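Local coordinates for beta-fructofuranosidase (Arthrobacter, PDB 3WPU), which is a member of the levansucrase/invertase family, whose characteristic domain is a five-bladed beta-propeller, at residues 184-187 with 191-194; 232-237 with 303-308; 200-205 with 317-322; 108-113 with 432-437. All coordinates share one frame; numbering follows the deposited sequence.

Contact 1 (184-187 with 191-194); sequences FYRN and TNIK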
loop_
_atom_site.group_PDB
_atom_site.type_symbol
_atom_site.label_atom_id
_atom_site.label_comp_id
_atom_site.label_asym_id
_atom_site.label_seq_id
_atom_site.Cartn_x
_atom_site.Cartn_y
_atom_site.Cartn_z
ATOM N N PHE A 184 12.993 -8.641 16.019
ATOM C CA PHE A 184 12.367 -9.818 16.572
ATOM C C PHE A 184 13.308 -10.431 17.592
ATOM O O PHE A 184 14.535 -10.366 17.424
ATOM C CB PHE A 184 12.104 -10.885 15.512
ATOM C CG PHE A 184 11.209 -10.433 14.377
ATOM C CD1 PHE A 184 9.881 -10.836 14.317
ATOM C CD2 PHE A 184 11.704 -9.614 13.359
ATOM C CE1 PHE A 184 9.072 -10.433 13.264
ATOM C CE2 PHE A 184 10.900 -9.235 12.286
ATOM C CZ PHE A 184 9.579 -9.625 12.263
ATOM N N TYR A 185 12.717 -11.069 18.602
ATOM C CA TYR A 185 13.480 -11.654 19.717
ATOM C C TYR A 185 12.991 -13.067 19.947
ATOM O O TYR A 185 12.108 -13.308 20.766
ATOM C CB TYR A 185 13.341 -10.776 20.956
ATOM C CG TYR A 185 13.817 -9.375 20.718
ATOM C CD1 TYR A 185 15.116 -8.976 21.064
ATOM C CD2 TYR A 185 12.987 -8.432 20.121
ATOM C CE1 TYR A 185 15.561 -7.681 20.830
ATOM C CE2 TYR A 185 13.429 -7.139 19.888
ATOM C CZ TYR A 185 14.723 -6.775 20.220
ATOM O OH TYR A 185 15.157 -5.484 20.001
ATOM N N ARG A 186 13.553 -13.998 19.173
ATOM C CA ARG A 186 13.036 -15.362 19.101
ATOM C C ARG A 186 14.067 -16.382 19.568
ATOM O O ARG A 186 15.264 -16.205 19.350
ATOM C CB ARG A 186 12.593 -15.682 17.673
ATOM C CG ARG A 186 11.228 -15.072 17.326
ATOM C CD ARG A 186 11.122 -14.556 15.904
ATOM N NE ARG A 186 10.686 -15.539 14.920
ATOM C CZ ARG A 186 9.590 -15.456 14.149
ATOM N NH1 ARG A 186 8.721 -14.459 14.235
ATOM N NH2 ARG A 186 9.352 -16.415 13.288
ATOM N N ASN A 187 13.577 -17.426 20.231
ATOM C CA ASN A 187 14.397 -18.580 20.574
ATOM C C ASN A 187 14.639 -19.398 19.328
ATOM O O ASN A 187 13.950 -19.233 18.324
ATOM C CB ASN A 187 13.708 -19.456 21.627
ATOM C CG ASN A 187 13.510 -18.745 22.950
ATOM O OD1 ASN A 187 12.379 -18.547 23.401
ATOM N ND2 ASN A 187 14.595 -18.344 23.566
ATOM N N THR A 191 9.890 -19.523 19.000
ATOM C CA THR A 191 8.998 -18.863 19.959
ATOM C C THR A 191 9.620 -17.557 20.436
ATOM O O THR A 191 10.843 -17.390 20.390
ATOM C CB THR A 191 8.662 -19.743 21.188
ATOM O OG1 THR A 191 9.822 -19.901 22.014
ATOM C CG2 THR A 191 8.130 -21.118 20.759
ATOM N N ASN A 192 8.761 -16.654 20.906
ATOM C CA ASN A 192 9.172 -15.338 21.369
ATOM C C ASN A 192 9.815 -15.353 22.744
ATOM O O ASN A 192 9.328 -16.015 23.674
ATOM C CB ASN A 192 7.962 -14.392 21.453
ATOM C CG ASN A 192 7.466 -13.902 20.095
ATOM O OD1 ASN A 192 6.384 -13.318 20.017
ATOM N ND2 ASN A 192 8.243 -14.102 19.042
ATOM N N ILE A 193 10.895 -14.598 22.876
ATOM C CA ILE A 193 11.469 -14.237 24.167
ATOM C C ILE A 193 10.655 -13.066 24.709
ATOM O O ILE A 193 10.306 -13.038 25.893
ATOM C CB ILE A 193 12.965 -13.890 24.021
ATOM C CG1 ILE A 193 13.743 -15.177 23.710
ATOM C CG2 ILE A 193 13.520 -13.178 25.252
ATOM C CD1 ILE A 193 15.082 -14.955 23.046
ATOM N N LYS A 194 10.326 -12.119 23.823
ATOM C CA LYS A 194 9.412 -11.018 24.137
ATOM C C LYS A 194 8.702 -10.635 22.823
ATOM O O LYS A 194 9.080 -11.122 21.760
ATOM C CB LYS A 194 10.159 -9.808 24.738
ATOM C CG LYS A 194 11.200 -9.159 23.829
ATOM C CD LYS A 194 11.611 -7.773 24.321
ATOM C CE LYS A 194 12.433 -7.020 23.282
ATOM N NZ LYS A 194 12.701 -5.609 23.689
HETATM O O HOH W 1 10.009 -11.039 19.017
HETATM O O HOH W 2 13.329 -3.985 21.286
#

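Contact 2 (232-237 with 303-308); sequences YYQTGA and YQIGNV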
loop_
_atom_site.group_PDB
_atom_site.type_symbol
_atom_site.label_atom_id
_atom_site.label_comp_id
_atom_site.label_asym_id
_atom_site.label_seq_id
_atom_site.Cartn_x
_atom_site.Cartn_y
_atom_site.Cartn_z
ATOM N N TYR A 232 -4.032 4.891 21.623
ATOM C CA TYR A 232 -4.628 4.858 20.291
ATOM C C TYR A 232 -4.266 3.578 19.525
ATOM O O TYR A 232 -5.105 3.024 18.836
ATOM C CB TYR A 232 -4.153 6.052 19.468
ATOM C CG TYR A 232 -4.538 7.410 20.040
ATOM C CD1 TYR A 232 -5.813 7.656 20.513
ATOM C CD2 TYR A 232 -3.642 8.433 20.030
ATOM C CE1 TYR A 232 -6.165 8.898 21.001
ATOM C CE2 TYR A 232 -3.988 9.679 20.521
ATOM C CZ TYR A 232 -5.254 9.890 21.006
ATOM O OH TYR A 232 -5.626 11.157 21.499
ATOM N N TYR A 233 -3.008 3.171 19.625
ATOM C CA TYR A 233 -2.497 2.029 18.837
ATOM C C TYR A 233 -1.998 0.971 19.785
ATOM O O TYR A 233 -1.230 1.250 20.723
ATOM C CB TYR A 233 -1.453 2.518 17.806
ATOM C CG TYR A 233 -2.032 3.640 17.033
ATOM C CD1 TYR A 233 -3.084 3.431 16.154
ATOM C CD2 TYR A 233 -1.651 4.955 17.295
ATOM C CE1 TYR A 233 -3.689 4.458 15.482
ATOM C CE2 TYR A 233 -2.246 6.002 16.632
ATOM C CZ TYR A 233 -3.286 5.772 15.758
ATOM O OH TYR A 233 -3.935 6.809 15.141
ATOM N N GLN A 234 -2.480 -0.254 19.554
ATOM C CA GLN A 234 -2.194 -1.397 20.404
ATOM C C GLN A 234 -0.690 -1.710 20.489
ATOM O O GLN A 234 0.030 -1.601 19.503
ATOM C CB GLN A 234 -2.915 -2.618 19.844
ATOM C CG GLN A 234 -3.020 -3.770 20.816
ATOM C CD GLN A 234 -3.639 -5.003 20.191
ATOM O OE1 GLN A 234 -3.196 -5.447 19.141
ATOM N NE2 GLN A 234 -4.690 -5.553 20.836
ATOM N N THR A 235 -0.237 -2.098 21.681
ATOM C CA THR A 235 1.168 -2.410 21.912
ATOM C C THR A 235 1.393 -3.918 22.060
ATOM O O THR A 235 0.448 -4.690 22.175
ATOM C CB THR A 235 1.674 -1.807 23.220
ATOM O OG1 THR A 235 0.956 -2.414 24.299
ATOM C CG2 THR A 235 1.488 -0.290 23.245
ATOM N N GLY A 236 2.660 -4.312 22.113
ATOM C CA GLY A 236 3.032 -5.721 22.316
ATOM C C GLY A 236 2.596 -6.255 23.687
ATOM O O GLY A 236 2.298 -7.435 23.842
ATOM N N ALA A 237 2.500 -5.384 24.688
ATOM C CA ALA A 237 1.998 -5.774 26.021
ATOM C C ALA A 237 0.504 -6.086 25.970
ATOM O O ALA A 237 0.016 -6.971 26.670
ATOM C CB ALA A 237 2.271 -4.673 27.031
ATOM N N TYR A 303 -10.989 -10.655 18.743
ATOM C CA TYR A 303 -9.583 -10.770 18.387
ATOM C C TYR A 303 -9.198 -10.099 17.039
ATOM O O TYR A 303 -8.027 -10.063 16.671
ATOM C CB TYR A 303 -9.201 -12.250 18.364
ATOM C CG TYR A 303 -9.412 -12.920 19.714
ATOM C CD1 TYR A 303 -8.800 -12.422 20.854
ATOM C CD2 TYR A 303 -10.208 -14.064 19.843
ATOM C CE1 TYR A 303 -8.972 -13.019 22.094
ATOM C CE2 TYR A 303 -10.388 -14.676 21.083
ATOM C CZ TYR A 303 -9.771 -14.145 22.209
ATOM O OH TYR A 303 -9.934 -14.732 23.467
ATOM N N GLN A 304 -10.190 -9.596 16.312
ATOM C CA GLN A 304 -9.959 -8.874 15.048
ATOM C C GLN A 304 -10.321 -7.407 15.252
ATOM O O GLN A 304 -11.500 -7.040 15.154
ATOM C CB GLN A 304 -10.792 -9.490 13.932
ATOM C CG GLN A 304 -10.262 -10.824 13.425
ATOM C CD GLN A 304 -10.652 -12.003 14.302
ATOM O OE1 GLN A 304 -11.826 -12.174 14.639
ATOM N NE2 GLN A 304 -9.666 -12.830 14.666
ATOM N N ILE A 305 -9.307 -6.597 15.554
ATOM C CA ILE A 305 -9.518 -5.180 15.921
ATOM C C ILE A 305 -8.468 -4.283 15.249
ATOM O O ILE A 305 -7.744 -3.488 15.896
ATOM C CB ILE A 305 -9.554 -4.984 17.451
ATOM C CG1 ILE A 305 -8.293 -5.563 18.127
ATOM C CG2 ILE A 305 -10.799 -5.617 18.044
ATOM C CD1 ILE A 305 -8.144 -5.229 19.592
ATOM N N GLY A 306 -8.394 -4.402 13.930
ATOM C CA GLY A 306 -7.510 -3.588 13.141
ATOM C C GLY A 306 -7.952 -2.141 13.130
ATOM O O GLY A 306 -9.141 -1.848 13.263
ATOM N N ASN A 307 -6.987 -1.264 12.959
ATOM C CA ASN A 307 -7.277 0.142 12.704
ATOM C C ASN A 307 -6.309 0.798 11.729
ATOM O O ASN A 307 -5.265 0.237 11.353
ATOM C CB ASN A 307 -7.493 0.974 13.998
ATOM C CG ASN A 307 -6.213 1.250 14.792
ATOM O OD1 ASN A 307 -5.114 0.915 14.376
ATOM N ND2 ASN A 307 -6.372 1.892 15.955
ATOM N N VAL A 308 -6.655 2.018 11.339
ATOM C CA VAL A 308 -5.801 2.846 10.526
ATOM C C VAL A 308 -5.529 4.090 11.339
ATOM O O VAL A 308 -6.451 4.803 11.735
ATOM C CB VAL A 308 -6.417 3.236 9.154
ATOM C CG1 VAL A 308 -5.507 4.207 8.442
ATOM C CG2 VAL A 308 -6.619 1.974 8.311
#

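Contact 3 (200-205 with 317-322); sequences IALSVG and QLTEWE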
loop_
_atom_site.group_PDB
_atom_site.type_symbol
_atom_site.label_atom_id
_atom_site.label_comp_id
_atom_site.label_asym_id
_atom_site.label_seq_id
_atom_site.Cartn_x
_atom_site.Cartn_y
_atom_site.Cartn_z
ATOM N N ILE A 200 8.056 2.907 13.177
ATOM C CA ILE A 200 8.013 3.705 11.971
ATOM C C ILE A 200 9.252 4.592 12.018
ATOM O O ILE A 200 9.510 5.272 13.017
ATOM C CB ILE A 200 6.691 4.505 11.863
ATOM C CG1 ILE A 200 5.552 3.534 11.582
ATOM C CG2 ILE A 200 6.803 5.568 10.785
ATOM C CD1 ILE A 200 4.164 4.105 11.665
ATOM N N ALA A 201 10.025 4.538 10.948
ATOM C CA ALA A 201 11.356 5.119 10.887
ATOM C C ALA A 201 11.564 5.866 9.591
ATOM O O ALA A 201 10.809 5.697 8.627
ATOM C CB ALA A 201 12.407 4.024 11.021
ATOM N N LEU A 202 12.618 6.688 9.576
ATOM C CA LEU A 202 12.993 7.490 8.416
ATOM C C LEU A 202 14.483 7.346 8.179
ATOM O O LEU A 202 15.255 7.356 9.131
ATOM C CB LEU A 202 12.734 8.974 8.687
ATOM C CG LEU A 202 13.344 10.020 7.756
ATOM C CD1 LEU A 202 12.767 9.921 6.363
ATOM C CD2 LEU A 202 13.105 11.447 8.306
ATOM N N SER A 203 14.886 7.258 6.919
ATOM C CA SER A 203 16.291 7.408 6.555
ATOM C C SER A 203 16.354 8.208 5.264
ATOM O O SER A 203 15.506 8.038 4.356
ATOM C CB SER A 203 16.952 6.035 6.345
ATOM O OG SER A 203 18.368 6.193 6.189
ATOM N N VAL A 204 17.328 9.113 5.217
ATOM C CA VAL A 204 17.513 10.023 4.097
ATOM C C VAL A 204 18.702 9.581 3.256
ATOM O O VAL A 204 19.784 9.238 3.789
ATOM C CB VAL A 204 17.695 11.471 4.574
ATOM C CG1 VAL A 204 17.819 12.413 3.384
ATOM C CG2 VAL A 204 16.523 11.876 5.471
ATOM N N GLY A 205 18.508 9.650 1.944
ATOM C CA GLY A 205 19.553 9.328 0.987
ATOM C C GLY A 205 19.345 10.160 -0.246
ATOM O O GLY A 205 18.605 11.143 -0.228
ATOM N N GLN A 317 11.506 18.954 8.671
ATOM C CA GLN A 317 12.407 17.845 8.281
ATOM C C GLN A 317 11.712 16.515 8.365
ATOM O O GLN A 317 12.292 15.510 7.951
ATOM C CB GLN A 317 13.663 17.735 9.168
ATOM C CG GLN A 317 14.381 19.032 9.477
ATOM C CD GLN A 317 13.814 19.684 10.722
ATOM O OE1 GLN A 317 12.848 20.415 10.647
ATOM N NE2 GLN A 317 14.410 19.395 11.878
ATOM N N LEU A 318 10.512 16.495 8.937
ATOM C CA LEU A 318 9.743 15.258 9.111
ATOM C C LEU A 318 10.435 14.223 10.001
ATOM O O LEU A 318 10.235 13.004 9.844
ATOM C CB LEU A 318 9.375 14.665 7.747
ATOM C CG LEU A 318 8.754 15.619 6.716
ATOM C CD1 LEU A 318 8.354 14.836 5.481
ATOM C CD2 LEU A 318 7.551 16.383 7.262
ATOM N N THR A 319 11.243 14.687 10.949
ATOM C CA THR A 319 11.923 13.812 11.903
ATOM C C THR A 319 11.231 13.695 13.269
ATOM O O THR A 319 11.673 12.921 14.112
ATOM C CB THR A 319 13.354 14.302 12.141
ATOM O OG1 THR A 319 13.298 15.670 12.596
ATOM C CG2 THR A 319 14.133 14.248 10.893
ATOM N N GLU A 320 10.166 14.474 13.498
ATOM C CA GLU A 320 9.395 14.424 14.740
ATOM C C GLU A 320 7.918 14.402 14.376
ATOM O O GLU A 320 7.496 15.185 13.553
ATOM C CB GLU A 320 9.678 15.656 15.599
ATOM C CG GLU A 320 11.098 15.649 16.140
ATOM C CD GLU A 320 11.449 16.888 16.928
ATOM O OE1 GLU A 320 12.635 17.021 17.292
ATOM O OE2 GLU A 320 10.556 17.729 17.173
ATOM N N TRP A 321 7.175 13.496 15.008
ATOM C CA TRP A 321 5.773 13.229 14.709
ATOM C C TRP A 321 4.995 13.122 16.013
ATOM O O TRP A 321 5.563 12.758 17.066
ATOM C CB TRP A 321 5.659 11.902 13.912
ATOM C CG TRP A 321 6.220 12.030 12.529
ATOM C CD1 TRP A 321 7.536 12.018 12.177
ATOM C CD2 TRP A 321 5.494 12.237 11.317
ATOM N NE1 TRP A 321 7.685 12.217 10.851
ATOM C CE2 TRP A 321 6.445 12.350 10.279
ATOM C CE3 TRP A 321 4.134 12.354 11.007
ATOM C CZ2 TRP A 321 6.090 12.546 8.961
ATOM C CZ3 TRP A 321 3.784 12.571 9.669
ATOM C CH2 TRP A 321 4.760 12.641 8.669
ATOM N N GLU A 322 3.705 13.434 15.940
ATOM C CA GLU A 322 2.774 13.203 17.038
ATOM C C GLU A 322 1.654 12.311 16.506
ATOM O O GLU A 322 1.148 12.506 15.395
ATOM C CB GLU A 322 2.195 14.508 17.629
ATOM C CG GLU A 322 1.280 15.246 16.718
ATOM C CD GLU A 322 0.791 16.566 17.299
ATOM O OE1 GLU A 322 -0.155 17.107 16.718
ATOM O OE2 GLU A 322 1.393 17.071 18.272
#

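Contact 4 (108-113 with 432-437); sequences DDRHVF and QSFIDT. With GOL (glycerol), chain D.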
loop_
_atom_site.group_PDB
_atom_site.type_symbol
_atom_site.label_atom_id
_atom_site.label_comp_id
_atom_site.label_asym_id
_atom_site.label_seq_id
_atom_site.Cartn_x
_atom_site.Cartn_y
_atom_site.Cartn_z
ATOM N N ASP A 108 7.347 -18.150 1.856
ATOM C CA ASP A 108 6.596 -17.863 3.081
ATOM C C ASP A 108 7.490 -17.528 4.290
ATOM O O ASP A 108 6.994 -17.094 5.339
ATOM C CB ASP A 108 5.663 -19.026 3.423
ATOM C CG ASP A 108 4.502 -19.125 2.468
ATOM O OD1 ASP A 108 3.843 -18.096 2.227
ATOM O OD2 ASP A 108 4.220 -20.234 1.991
ATOM N N ASP A 109 8.798 -17.714 4.139
ATOM C CA ASP A 109 9.748 -17.361 5.192
ATOM C C ASP A 109 10.344 -15.984 4.963
ATOM O O ASP A 109 11.258 -15.582 5.674
ATOM C CB ASP A 109 10.864 -18.407 5.295
ATOM C CG ASP A 109 10.353 -19.757 5.746
ATOM O OD1 ASP A 109 9.443 -19.803 6.587
ATOM O OD2 ASP A 109 10.865 -20.793 5.254
ATOM N N ARG A 110 9.818 -15.267 3.974
ATOM C CA ARG A 110 10.427 -14.007 3.564
ATOM C C ARG A 110 10.305 -12.924 4.623
ATOM O O ARG A 110 11.133 -12.011 4.669
ATOM C CB ARG A 110 9.797 -13.495 2.261
ATOM C CG ARG A 110 8.335 -13.013 2.336
ATOM C CD ARG A 110 7.718 -12.758 0.946
ATOM N NE ARG A 110 6.318 -12.321 1.005
ATOM C CZ ARG A 110 5.246 -13.097 1.107
ATOM N NH1 ARG A 110 5.373 -14.427 1.130
ATOM N NH2 ARG A 110 4.028 -12.543 1.164
ATOM N N HIS A 111 9.278 -13.022 5.462
ATOM C CA HIS A 111 8.917 -11.882 6.310
ATOM C C HIS A 111 9.983 -11.560 7.348
ATOM O O HIS A 111 10.264 -10.385 7.591
ATOM C CB HIS A 111 7.586 -12.134 6.985
ATOM C CG HIS A 111 6.531 -12.587 6.029
ATOM N ND1 HIS A 111 5.841 -11.707 5.233
ATOM C CD2 HIS A 111 6.116 -13.826 5.674
ATOM C CE1 HIS A 111 5.000 -12.375 4.466
ATOM N NE2 HIS A 111 5.157 -13.666 4.706
ATOM N N VAL A 112 10.565 -12.585 7.967
ATOM C CA VAL A 112 11.597 -12.375 8.997
ATOM C C VAL A 112 13.000 -12.133 8.452
ATOM O O VAL A 112 13.927 -11.905 9.243
ATOM C CB VAL A 112 11.611 -13.452 10.104
ATOM C CG1 VAL A 112 10.295 -13.445 10.854
ATOM C CG2 VAL A 112 11.906 -14.836 9.540
ATOM N N PHE A 113 13.135 -12.132 7.119
ATOM C CA PHE A 113 14.396 -11.864 6.434
ATOM C C PHE A 113 14.261 -10.756 5.394
ATOM O O PHE A 113 15.091 -10.618 4.509
ATOM C CB PHE A 113 14.910 -13.151 5.766
ATOM C CG PHE A 113 15.073 -14.292 6.718
ATOM C CD1 PHE A 113 16.006 -14.234 7.736
ATOM C CD2 PHE A 113 14.286 -15.421 6.600
ATOM C CE1 PHE A 113 16.125 -15.275 8.647
ATOM C CE2 PHE A 113 14.407 -16.466 7.502
ATOM C CZ PHE A 113 15.336 -16.391 8.519
ATOM N N GLN A 432 -1.035 -1.131 -8.851
ATOM C CA GLN A 432 0.058 -2.113 -8.935
ATOM C C GLN A 432 -0.023 -3.025 -7.720
ATOM O O GLN A 432 -0.518 -2.639 -6.686
ATOM C CB GLN A 432 1.422 -1.427 -9.013
ATOM C CG GLN A 432 1.768 -0.462 -7.875
ATOM C CD GLN A 432 2.652 -1.041 -6.796
ATOM O OE1 GLN A 432 2.825 -2.275 -6.679
ATOM N NE2 GLN A 432 3.221 -0.163 -5.991
ATOM N N SER A 433 0.428 -4.276 -7.874
ATOM C CA SER A 433 0.328 -5.270 -6.806
ATOM C C SER A 433 1.368 -6.355 -7.088
ATOM O O SER A 433 1.875 -6.392 -8.199
ATOM C CB SER A 433 -1.073 -5.900 -6.806
ATOM O OG SER A 433 -1.391 -6.543 -8.031
ATOM N N PHE A 434 1.666 -7.196 -6.099
ATOM C CA PHE A 434 2.570 -8.332 -6.327
ATOM C C PHE A 434 1.778 -9.602 -6.339
ATOM O O PHE A 434 0.754 -9.747 -5.684
ATOM C CB PHE A 434 3.702 -8.376 -5.282
ATOM C CG PHE A 434 3.325 -9.041 -3.978
ATOM C CD1 PHE A 434 3.425 -10.409 -3.801
ATOM C CD2 PHE A 434 2.813 -8.305 -2.922
ATOM C CE1 PHE A 434 3.064 -11.011 -2.599
ATOM C CE2 PHE A 434 2.444 -8.891 -1.722
ATOM C CZ PHE A 434 2.544 -10.258 -1.560
ATOM N N ILE A 435 2.341 -10.596 -7.016
ATOM C CA ILE A 435 1.725 -11.920 -7.105
ATOM C C ILE A 435 2.143 -12.826 -5.950
ATOM O O ILE A 435 3.349 -12.987 -5.671
ATOM C CB ILE A 435 2.163 -12.603 -8.411
ATOM C CG1 ILE A 435 1.681 -11.812 -9.629
ATOM C CG2 ILE A 435 1.617 -14.029 -8.465
ATOM C CD1 ILE A 435 2.211 -12.303 -10.961
ATOM N N ASP A 436 1.166 -13.421 -5.276
ATOM C CA ASP A 436 1.486 -14.288 -4.161
ATOM C C ASP A 436 1.413 -15.707 -4.691
ATOM O O ASP A 436 2.453 -16.366 -4.823
ATOM C CB ASP A 436 0.570 -14.065 -2.965
ATOM C CG ASP A 436 1.035 -14.816 -1.724
ATOM O OD1 ASP A 436 1.926 -15.684 -1.816
ATOM O OD2 ASP A 436 0.477 -14.557 -0.655
ATOM N N THR A 437 0.206 -16.160 -5.031
ATOM C CA THR A 437 0.035 -17.499 -5.631
ATOM C C THR A 437 -0.946 -17.456 -6.801
ATOM O O THR A 437 -1.933 -16.754 -6.733
ATOM C CB THR A 437 -0.510 -18.478 -4.596
ATOM O OG1 THR A 437 0.408 -18.564 -3.524
ATOM C CG2 THR A 437 -0.750 -19.916 -5.190
HETATM C C1 GOL D . 1.582 -16.124 4.692
HETATM O O1 GOL D . 2.288 -16.011 5.932
HETATM C C2 GOL D . 2.334 -15.367 3.604
HETATM O O2 GOL D . 3.685 -15.843 3.500
HETATM C C3 GOL D . 1.590 -15.580 2.286
HETATM O O3 GOL D . 2.347 -15.059 1.201
#

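Contact 1 (184-187 with 191-194)
Tyr185 lays its phenol ring against the aliphatic tail of Lys194, the two side chains running side by side in the same direction. Lys194 CE sits over the middle of one ring face, 3.4 Å above the plane. The ammonium follows, with NZ 4.3 Å from the ring centroid, so a CH-pi contact and a cation-pi contact share that face. Beyond CG the lysine chain is extended, which carries it along the ring as far as the phenol end. There a water links Tyr185 OH to Lys194 NZ. The hydroxyl is also bonded to Asp154 O, and a second water joins Tyr185 N to Lys194 O.

The backbone oxygen of Tyr185 accepts from Ile193 N at 2.8 Å (N-H...O 167°). Next comes Arg186, facing Asn192 as an antiparallel non-hydrogen-bonded pair, CA to CA 4.5 Å. This single bridge draws together the two limbs of the loop that joins strands 174-184 and 197-210 on the protein surface. Arg186 CB is directed away from the other limb, yet CB and CG still brush Thr191 O, and Arg186 CA makes a CA-H...O contact with the same oxygen.

Asn187 N bonds to Thr191 O at 2.7 Å on the far side of the pair. The Asn187 amide crosses the Ile193 side chain, bringing ND2 within 3.3 Å of Ile193 CG1. Asn187 OD1 lies 3.2 Å from Thr191 OG1, whose hydrogen-bond partner is Asp189 OD1.

Contact 2 (232-237 with 303-308)
Asn307 reaches from strand 305-313 toward the loop backbone at Tyr232 and the ring of Tyr233. Its CB heads for the loop. CG stands between the backbone N and the carbonyl carbon (chi1 73°), and this swings the amide up to the Tyr233 ring, with CG 4.0 Å from Tyr233 CD1. OD1 lies at the ring edge, in the ring plane, 3.7 Å from Tyr233 CD1. ND2 meets the same ring carbon obliquely at 3.6 Å and gives a weak hydrogen bond to Tyr232 O, 3.3 Å long and bent to 138°. The amide and ring planes stand 69° apart.

A second touch is van der Waals only: Ile305 CD1 lies 3.7 Å from Gln234 NE2, the side chains crossing at about a right angle. The Gln234 amide has its own partners, NE2 binding Met269 O and OE1 taking a bond from Asn239 ND2. Strand 305-313 belongs to a sheet with 245-250, 260-266 and 321-331, one blade of the propeller. The loop 232-237 precedes these strands and packs against them, Tyr233 on Pro326 and Gln234 bonded by its backbone to Asn266. Tyr233 OH bonds to Leu324 O and Leu310 N, which fixes the ring from its far end.

The direct polar link is therefore slight. The buried Tyr233-Gln234 part of the loop probably owes its position more to bonds with the rest of the blade.

Contact 3 (200-205 with 317-322)
Leu202 makes the whole of this contact from its own strand, and does so with one methyl; the two segments together bury just 88 Å². CD2 packs 3.6 Å from Leu318 O and 3.9 Å from Thr319 CG2. With CG anti to the backbone N (chi1 166°), the leucine reaches out from strand 197-210 to the turn opposite. Its side chain and that of Thr319 meet at a slant, and no hydrogen bond crosses between the segments.

The turn side is firm. Trp321 NE1 donates to Leu318 O at 2.9 Å, approaching from above the carbonyl plane and not along a lone pair. One carbonyl oxygen thus receives an indole N-H and also touches the leucine methyl. Leu318 takes up left-handed backbone angles (62°/29°), part of the bend that leads from strand 305-313 into strand 321-331. Those two strands form half of one propeller blade. Strand 197-210 lies in the blade before it, so the methyl bridges a joint between neighbouring blades. Beside the joint, the Trp321 side chain touches Leu225 and Leu226 of strand 213-226, and Leu318 packs on Phe178.

Toward solvent the fit is slack. Gln317 is exposed and offers only its backbone oxygen, 4.2 Å from Leu202 CD2, while its side chain leads away from the strand. Thr319 shows its methyl to the leucine, and its hydroxyl OG1 bonds to Asn315 ND2.

Contact 4 (108-113 with 432-437)
Arg110 meets Phe434 and Asp436 without any direct hydrogen bond between the segments; a glycerol molecule, probably from the crystallisation liquor, spans them instead. In the five-bladed propeller, 108-113 lies in the loop between strands 93-102 and 115-122 of the first blade. Phe434 lies on strand 430-434 of the last blade, so the glycerol lies between the first and last blades, consistent with a place where the ring of blades closes.

Glycerol O3 is held from both sides of the contact. It gives a hydrogen bond to Asp436 OD2 at 2.7 Å. It also accepts hydrogen bonds from both terminal nitrogens of Arg110, 3.1 Å from NH1 and 3.0 Å from NH2, lying in plane at the edge of the guanidinium. Glycerol O2 belongs to the loop: it donates to Asp108 OD1 at 2.6 Å and accepts an almost straight bond from His111 NE2 (2.9 Å, 177°), with a weak one from Arg110 NH1.

Arg110 NH2 is 4.5 Å from Asp436 OD2, beyond a salt bridge, though the opposite charges probably still attract. Both carboxylates are fixed by Arg446, which pairs with Asp108 OD2 and with Asp436 OD1. The guanidinium is steadied by Phe107 O, which accepts from NH1, and by cation-pi contacts with Phe107 and Trp75. Phe434 comes in from the opposite direction, its CZ 3.9 Å from Arg110 NH2. The imidazole of His111 covers one guanidinium face, with CE1 3.4 Å above the plane and over its centre.

In the fold
Contact 4 closes the longest loop of the chain among the four, and the other three are nested inside it. Contact 1 finishes before contacts 2 and 3 open, and contact 2 lies within the loop closed by contact 3. Contacts 2 and 3 share one sheet, on neighbouring strands 305-313 and 321-331, with centres about 22 Å apart. Contacts 1 and 4 touch although their centres are also about 22 Å apart: Arg186 NH1 and Phe184 CE1 pack on Val112 CG1. Contact 1 is at the surface, while contacts 2 and 4 are buried. Contact 3 joins neighbouring blades; in contact 4 the first and last meet directly through Arg110, while hydrogen bonds run through glycerol.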